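Cytochrome P450 (Picrophilus torridus, PDB 2RFB) is a heme-thiolate cytochrome P450 that probably acts as a monooxygenase, inserting one atom of molecular oxygen into an organic substrate. Local coordinates at residues G198-V203 against L303-A308; R202-N207 against S219-E224. One frame throughout, in Å; residues are numbered along the deposited sequence.

Contact 1. Residues G198-V203 against L303-A308; sequences GNMIRV and LEASIA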
ATOM      1  N   GLY A 198      -2.779   8.227   8.803  1.00 61.73           N
ATOM      2  CA  GLY A 198      -3.833   9.220   8.995  1.00 61.47           C
ATOM      3  C   GLY A 198      -5.143   8.544   9.356  1.00 63.05           C
ATOM      4  O   GLY A 198      -5.904   9.074  10.157  1.00 64.08           O
ATOM      5  N   ASN A 199      -5.422   7.359   8.805  1.00 62.95           N
ATOM      6  CA  ASN A 199      -6.651   6.705   9.171  1.00 63.28           C
ATOM      7  C   ASN A 199      -6.620   6.148  10.626  1.00 64.70           C
ATOM      8  O   ASN A 199      -7.672   6.154  11.304  1.00 64.79           O
ATOM      9  CB  ASN A 199      -6.998   5.610   8.169  1.00 63.60           C
ATOM     10  CG  ASN A 199      -7.268   6.156   6.747  1.00 65.38           C
ATOM     11  OD1 ASN A 199      -7.450   7.362   6.536  1.00 62.98           O
ATOM     12  ND2 ASN A 199      -7.210   5.264   5.769  1.00 59.62           N
ATOM     13  N   MET A 200      -5.458   5.718  11.138  1.00 64.10           N
ATOM     14  CA  MET A 200      -5.394   5.332  12.566  1.00 64.81           C
ATOM     15  C   MET A 200      -5.615   6.546  13.471  1.00 65.07           C
ATOM     16  O   MET A 200      -6.151   6.424  14.599  1.00 64.09           O
ATOM     17  CB  MET A 200      -4.071   4.689  12.950  1.00 64.10           C
ATOM     18  CG  MET A 200      -3.721   3.467  12.052  1.00 65.59           C
ATOM     19  SD  MET A 200      -2.383   2.542  12.809  1.00 65.14           S
ATOM     20  CE  MET A 200      -0.974   3.585  12.474  1.00 64.13           C
ATOM     21  N   ILE A 201      -5.234   7.723  12.973  1.00 64.61           N
ATOM     22  CA  ILE A 201      -5.355   8.908  13.823  1.00 64.51           C
ATOM     23  C   ILE A 201      -6.854   9.221  13.841  1.00 64.38           C
ATOM     24  O   ILE A 201      -7.416   9.540  14.878  1.00 64.20           O
ATOM     25  CB  ILE A 201      -4.453  10.095  13.325  1.00 64.58           C
ATOM     26  CG1 ILE A 201      -2.980   9.772  13.580  1.00 64.27           C
ATOM     27  CG2 ILE A 201      -4.847  11.431  13.969  1.00 63.42           C
ATOM     28  CD1 ILE A 201      -1.994  10.615  12.769  1.00 64.80           C
ATOM     29  N   ARG A 202      -7.508   9.064  12.703  1.00 63.76           N
ATOM     30  CA  ARG A 202      -8.944   9.212  12.660  1.00 64.44           C
ATOM     31  C   ARG A 202      -9.713   8.222  13.586  1.00 64.80           C
ATOM     32  O   ARG A 202     -10.712   8.564  14.223  1.00 65.43           O
ATOM     33  CB  ARG A 202      -9.383   9.071  11.214  1.00 64.51           C
ATOM     34  CG  ARG A 202     -10.825   9.208  11.015  1.00 64.65           C
ATOM     35  CD  ARG A 202     -11.143   9.158   9.558  1.00 66.31           C
ATOM     36  NE  ARG A 202     -12.600   9.209   9.377  1.00 69.62           N
ATOM     37  CZ  ARG A 202     -13.209   8.964   8.222  1.00 70.86           C
ATOM     38  NH1 ARG A 202     -12.513   8.676   7.125  1.00 70.43           N
ATOM     39  NH2 ARG A 202     -14.513   9.025   8.158  1.00 71.42           N
ATOM     40  N   VAL A 203      -9.279   6.978  13.678  1.00 64.95           N
ATOM     41  CA  VAL A 203      -9.999   6.090  14.599  1.00 63.39           C
ATOM     42  C   VAL A 203      -9.864   6.679  16.004  1.00 63.56           C
ATOM     43  O   VAL A 203     -10.868   6.795  16.735  1.00 64.05           O
ATOM     44  CB  VAL A 203      -9.477   4.627  14.571  1.00 63.36           C
ATOM     45  CG1 VAL A 203     -10.086   3.814  15.750  1.00 60.58           C
ATOM     46  CG2 VAL A 203      -9.727   3.994  13.218  1.00 60.09           C
ATOM     47  N   LEU A 303       4.434  -3.484  10.272  1.00 68.34           N
ATOM     48  CA  LEU A 303       5.436  -3.088  11.257  1.00 68.01           C
ATOM     49  C   LEU A 303       5.574  -1.557  11.343  1.00 67.92           C
ATOM     50  O   LEU A 303       5.798  -1.028  12.434  1.00 70.01           O
ATOM     51  CB  LEU A 303       6.789  -3.710  10.918  1.00 67.35           C
ATOM     52  CG  LEU A 303       7.840  -4.062  11.992  1.00 68.79           C
ATOM     53  CD1 LEU A 303       9.246  -3.794  11.450  1.00 68.05           C
ATOM     54  CD2 LEU A 303       7.691  -3.463  13.410  1.00 66.13           C
ATOM     55  N   GLU A 304       5.479  -0.853  10.210  1.00 66.47           N
ATOM     56  CA  GLU A 304       5.503   0.602  10.210  1.00 67.11           C
ATOM     57  C   GLU A 304       4.318   1.231  10.900  1.00 65.49           C
ATOM     58  O   GLU A 304       4.478   2.210  11.596  1.00 66.41           O
ATOM     59  CB  GLU A 304       5.559   1.171   8.786  1.00 68.59           C
ATOM     60  CG  GLU A 304       6.924   1.130   8.182  1.00 72.36           C
ATOM     61  CD  GLU A 304       6.966   1.679   6.788  1.00 77.63           C
ATOM     62  OE1 GLU A 304       6.612   2.868   6.574  1.00 77.56           O
ATOM     63  OE2 GLU A 304       7.399   0.910   5.910  1.00 82.06           O
ATOM     64  N   ALA A 305       3.130   0.728  10.655  1.00 63.89           N
ATOM     65  CA  ALA A 305       1.939   1.272  11.285  1.00 63.79           C
ATOM     66  C   ALA A 305       2.019   1.042  12.798  1.00 63.61           C
ATOM     67  O   ALA A 305       1.751   1.962  13.629  1.00 63.40           O
ATOM     68  CB  ALA A 305       0.692   0.600  10.717  1.00 63.05           C
ATOM     69  N   SER A 306       2.443  -0.158  13.158  1.00 62.19           N
ATOM     70  CA  SER A 306       2.512  -0.500  14.574  1.00 63.02           C
ATOM     71  C   SER A 306       3.439   0.458  15.369  1.00 63.18           C
ATOM     72  O   SER A 306       3.126   0.864  16.519  1.00 63.26           O
ATOM     73  CB  SER A 306       3.002  -1.913  14.714  1.00 61.75           C
ATOM     74  OG  SER A 306       3.476  -2.101  16.018  1.00 67.61           O
ATOM     75  N   ILE A 307       4.575   0.828  14.771  1.00 62.63           N
ATOM     76  CA  ILE A 307       5.495   1.700  15.480  1.00 61.81           C
ATOM     77  C   ILE A 307       4.901   3.113  15.424  1.00 62.18           C
ATOM     78  O   ILE A 307       4.995   3.854  16.415  1.00 61.96           O
ATOM     79  CB  ILE A 307       6.927   1.615  14.855  1.00 62.20           C
ATOM     80  CG1 ILE A 307       7.671   0.373  15.316  1.00 59.07           C
ATOM     81  CG2 ILE A 307       7.751   2.884  15.062  1.00 59.50           C
ATOM     82  CD1 ILE A 307       8.619  -0.184  14.206  1.00 53.42           C
ATOM     83  N   ALA A 308       4.306   3.474  14.273  1.00 61.43           N
ATOM     84  CA  ALA A 308       3.684   4.800  14.117  1.00 62.23           C
ATOM     85  C   ALA A 308       2.610   5.019  15.166  1.00 62.26           C
ATOM     86  O   ALA A 308       2.612   6.017  15.859  1.00 62.01           O
ATOM     87  CB  ALA A 308       3.105   5.003  12.699  1.00 62.39           C
TER

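Contact 2. Residues R202-N207 against S219-E224; sequences RVIDEN and SGFVEE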
ATOM      1  N   ARG A 202      -7.508   9.064  12.703  1.00 63.76           N
ATOM      2  CA  ARG A 202      -8.944   9.212  12.660  1.00 64.44           C
ATOM      3  C   ARG A 202      -9.713   8.222  13.586  1.00 64.80           C
ATOM      4  O   ARG A 202     -10.712   8.564  14.223  1.00 65.43           O
ATOM      5  CB  ARG A 202      -9.383   9.071  11.214  1.00 64.51           C
ATOM      6  CG  ARG A 202     -10.825   9.208  11.015  1.00 64.65           C
ATOM      7  CD  ARG A 202     -11.143   9.158   9.558  1.00 66.31           C
ATOM      8  NE  ARG A 202     -12.600   9.209   9.377  1.00 69.62           N
ATOM      9  CZ  ARG A 202     -13.209   8.964   8.222  1.00 70.86           C
ATOM     10  NH1 ARG A 202     -12.513   8.676   7.125  1.00 70.43           N
ATOM     11  NH2 ARG A 202     -14.513   9.025   8.158  1.00 71.42           N
ATOM     12  N   VAL A 203      -9.279   6.978  13.678  1.00 64.95           N
ATOM     13  CA  VAL A 203      -9.999   6.090  14.599  1.00 63.39           C
ATOM     14  C   VAL A 203      -9.864   6.679  16.004  1.00 63.56           C
ATOM     15  O   VAL A 203     -10.868   6.795  16.735  1.00 64.05           O
ATOM     16  CB  VAL A 203      -9.477   4.627  14.571  1.00 63.36           C
ATOM     17  CG1 VAL A 203     -10.086   3.814  15.750  1.00 60.58           C
ATOM     18  CG2 VAL A 203      -9.727   3.994  13.218  1.00 60.09           C
ATOM     19  N   ILE A 204      -8.638   7.040  16.384  1.00 62.82           N
ATOM     20  CA  ILE A 204      -8.399   7.548  17.736  1.00 63.98           C
ATOM     21  C   ILE A 204      -9.281   8.782  18.031  1.00 64.82           C
ATOM     22  O   ILE A 204      -9.986   8.811  19.042  1.00 65.09           O
ATOM     23  CB  ILE A 204      -6.932   7.930  17.997  1.00 63.96           C
ATOM     24  CG1 ILE A 204      -5.979   6.731  17.791  1.00 63.66           C
ATOM     25  CG2 ILE A 204      -6.804   8.504  19.404  1.00 64.51           C
ATOM     26  CD1 ILE A 204      -6.297   5.545  18.703  1.00 63.92           C
ATOM     27  N   ASP A 205      -9.223   9.786  17.149  1.00 64.62           N
ATOM     28  CA  ASP A 205     -10.122  10.935  17.162  1.00 65.13           C
ATOM     29  C   ASP A 205     -11.573  10.538  17.379  1.00 65.45           C
ATOM     30  O   ASP A 205     -12.279  11.196  18.119  1.00 65.23           O
ATOM     31  CB  ASP A 205     -10.017  11.690  15.815  1.00 66.40           C
ATOM     32  CG  ASP A 205     -11.030  12.851  15.684  1.00 67.25           C
ATOM     33  OD1 ASP A 205     -11.973  12.741  14.855  1.00 67.17           O
ATOM     34  OD2 ASP A 205     -10.868  13.849  16.421  1.00 62.26           O
ATOM     35  N   GLU A 206     -12.032   9.475  16.724  1.00 66.38           N
ATOM     36  CA  GLU A 206     -13.462   9.113  16.778  1.00 66.94           C
ATOM     37  C   GLU A 206     -13.802   8.218  17.961  1.00 67.62           C
ATOM     38  O   GLU A 206     -14.946   8.120  18.371  1.00 68.11           O
ATOM     39  CB  GLU A 206     -13.949   8.513  15.447  1.00 65.86           C
ATOM     40  CG  GLU A 206     -13.955   9.515  14.293  1.00 65.57           C
ATOM     41  CD  GLU A 206     -14.092   8.855  12.908  1.00 67.95           C
ATOM     42  OE1 GLU A 206     -14.145   7.595  12.815  1.00 68.26           O
ATOM     43  OE2 GLU A 206     -14.187   9.595  11.898  1.00 69.40           O
ATOM     44  N   ASN A 207     -12.800   7.583  18.542  1.00 68.84           N
ATOM     45  CA  ASN A 207     -13.046   6.635  19.624  1.00 68.74           C
ATOM     46  C   ASN A 207     -12.044   6.892  20.719  1.00 69.04           C
ATOM     47  O   ASN A 207     -11.124   6.131  20.920  1.00 69.17           O
ATOM     48  CB  ASN A 207     -12.927   5.212  19.073  1.00 68.60           C
ATOM     49  CG  ASN A 207     -13.978   4.906  18.010  1.00 69.07           C
ATOM     50  OD1 ASN A 207     -15.113   4.624  18.336  1.00 73.37           O
ATOM     51  ND2 ASN A 207     -13.597   4.944  16.742  1.00 68.49           N
ATOM     52  N   SER A 219      -0.819  -4.402  16.976  1.00 66.43           N
ATOM     53  CA  SER A 219      -1.162  -5.216  15.815  1.00 68.01           C
ATOM     54  C   SER A 219      -2.640  -5.255  15.549  1.00 68.05           C
ATOM     55  O   SER A 219      -3.084  -4.954  14.430  1.00 69.02           O
ATOM     56  CB  SER A 219      -0.664  -6.641  15.960  1.00 68.07           C
ATOM     57  OG  SER A 219       0.745  -6.625  15.834  1.00 73.30           O
ATOM     58  N   GLY A 220      -3.394  -5.585  16.594  1.00 67.69           N
ATOM     59  CA  GLY A 220      -4.835  -5.694  16.524  1.00 66.72           C
ATOM     60  C   GLY A 220      -5.482  -4.417  16.096  1.00 66.47           C
ATOM     61  O   GLY A 220      -6.395  -4.452  15.267  1.00 67.98           O
ATOM     62  N   PHE A 221      -5.008  -3.285  16.623  1.00 65.61           N
ATOM     63  CA  PHE A 221      -5.543  -1.974  16.224  1.00 65.53           C
ATOM     64  C   PHE A 221      -5.249  -1.677  14.740  1.00 65.61           C
ATOM     65  O   PHE A 221      -6.089  -1.127  14.003  1.00 66.78           O
ATOM     66  CB  PHE A 221      -4.989  -0.869  17.137  1.00 65.74           C
ATOM     67  CG  PHE A 221      -5.566   0.509  16.872  1.00 65.68           C
ATOM     68  CD1 PHE A 221      -6.589   1.010  17.652  1.00 68.36           C
ATOM     69  CD2 PHE A 221      -5.096   1.289  15.864  1.00 68.11           C
ATOM     70  CE1 PHE A 221      -7.139   2.266  17.434  1.00 68.65           C
ATOM     71  CE2 PHE A 221      -5.633   2.577  15.641  1.00 71.62           C
ATOM     72  CZ  PHE A 221      -6.651   3.062  16.441  1.00 67.67           C
ATOM     73  N   VAL A 222      -4.076  -2.083  14.280  1.00 65.69           N
ATOM     74  CA  VAL A 222      -3.656  -1.821  12.902  1.00 65.08           C
ATOM     75  C   VAL A 222      -4.526  -2.668  11.998  1.00 66.35           C
ATOM     76  O   VAL A 222      -5.052  -2.145  10.984  1.00 66.65           O
ATOM     77  CB  VAL A 222      -2.124  -2.147  12.702  1.00 65.53           C
ATOM     78  CG1 VAL A 222      -1.758  -2.236  11.223  1.00 61.60           C
ATOM     79  CG2 VAL A 222      -1.226  -1.119  13.471  1.00 61.96           C
ATOM     80  N   GLU A 223      -4.753  -3.938  12.390  1.00 65.79           N
ATOM     81  CA  GLU A 223      -5.611  -4.808  11.588  1.00 66.89           C
ATOM     82  C   GLU A 223      -7.014  -4.219  11.486  1.00 66.61           C
ATOM     83  O   GLU A 223      -7.589  -4.217  10.399  1.00 67.14           O
ATOM     84  CB  GLU A 223      -5.715  -6.275  12.091  1.00 67.08           C
ATOM     85  CG  GLU A 223      -4.513  -7.227  11.818  1.00 70.88           C
ATOM     86  CD  GLU A 223      -3.833  -7.078  10.423  1.00 77.20           C
ATOM     87  OE1 GLU A 223      -2.608  -6.757  10.367  1.00 73.95           O
ATOM     88  OE2 GLU A 223      -4.517  -7.290   9.390  1.00 79.65           O
ATOM     89  N   GLU A 224      -7.571  -3.719  12.591  1.00 65.68           N
ATOM     90  CA  GLU A 224      -8.954  -3.259  12.507  1.00 65.42           C
ATOM     91  C   GLU A 224      -9.040  -1.938  11.738  1.00 66.07           C
ATOM     92  O   GLU A 224     -10.067  -1.653  11.090  1.00 66.56           O
ATOM     93  CB  GLU A 224      -9.644  -3.220  13.878  1.00 65.29           C
ATOM     94  CG  GLU A 224     -11.091  -2.721  13.869  1.00 65.76           C
ATOM     95  CD  GLU A 224     -12.113  -3.701  13.327  1.00 68.30           C
ATOM     96  OE1 GLU A 224     -11.767  -4.637  12.567  1.00 71.72           O
ATOM     97  OE2 GLU A 224     -13.306  -3.555  13.675  1.00 67.21           O
TER

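Contact 1. Residues G198-V203 against L303-A308
Asn-199 ND2 bonds to the carbonyl oxygens of Leu-335 and Tyr-229, outside the two segments, while the next residue, Met-200, sends its side chain across to meet Ala-305 and Ala-308. The terminal methyl does most of the touching: Met-200 CE lies 3.4 Å from Ala-305 O, a contact of a carbon with a backbone carbonyl and no hydrogen bond. The same CE sits 3.8 Å from Ala-305 CB and, one helical turn on, 4.3 Å from Ala-308 CB. The sulfur stands a little further back, with Met-200 SD 4.2 Å from Ala-305 CB. With CG anti to the carbonyl carbon (chi1 -55°) and the first part of the chain extended, the thioether reaches out from its helix, and the bend at chi3 (-75°) turns the methyl onto the two alanines. Helix 175-206 is the long central helix of the P450 fold, and 298-315 is the helix that follows the cysteine ligand. They are well apart at this level: Met-200 CA and Ala-305 CA, the closest pair, are 8.5 Å from each other, and one long side chain spans the interval. Leu-196 also packs on Ala-305, and Ile-197 on Ala-308. All three touching residues are buried, and no hydrogen bond or charge pair links the segments, so the contact probably rests on burial of the methionine methyl against one alanine and its carbonyl, with the second alanine more loosely touched.

Contact 2. Residues R202-N207 against S219-E224
Phe-221 sends its ring against Val-203 and Ile-204: the bond to CB is directed at helix 175-206, and CG, anti to the backbone N (chi1 -176°), carries the ring straight on. Further out, Phe-221 CE1 meets Ile-204 CD1 at 3.6 Å and Val-203 CG1 at nearly the same distance. The tip goes deepest, with Phe-221 CZ 3.4 Å from Ile-204 CD1 and 3.6 Å from Val-203 CG1. Valine and phenylalanine approach head-on, whereas the isoleucine chain comes in at a slant, and both methyls lie oblique to the ring. Helix 218-228 is the K helix of the P450 fold and carries its ExxR motif: Glu-224, one turn after Phe-221, pairs with Arg-227 and also with Arg-281, as in the Glu-Arg-Arg triad of the family. An alanine at Phe-221 lacks the ring, and would probably open a gap beside Val-203 CG1 and Ile-204 CD1 and deprive Phe-277, Leu-309 and Ala-214 of a packing partner. Behind the valine, Asn-207, where the helix gives out, turns back, and Asn-207 ND2 donates to Val-203 O at 3.3 Å, somewhat bent (146°). On the helix flank, Arg-202 NE makes a 3.0 Å salt bridge to Glu-206 OE2 whose N-H...O bond is nearly straight; OE2 lies in the guanidinium plane, while NE stands above the carboxylate plane. Tyr-229 OH bonds the other carboxylate oxygen.

In the fold
Contacts 1 and 2 start from the same end of helix 175-206 and share Arg-202 and Val-203; their centres are 7 Å apart. Helix 218-228 joins them: Met-200 CB packs on Phe-221 CE2 at 3.8 Å, while Val-222 CG2 touches Met-200 SD at 3.9 Å and Ala-305 CB at 3.8 Å. The three helices thus meet in one continuous apolar cluster. Contact 1 is nearer the heme, the side chain of Ala-305 being about 6 Å from it and about 12 Å from the side chain of Cys-295, the axial ligand of the iron. Phe-221 of contact 2 is about 12 Å from the heme, further out in the fold.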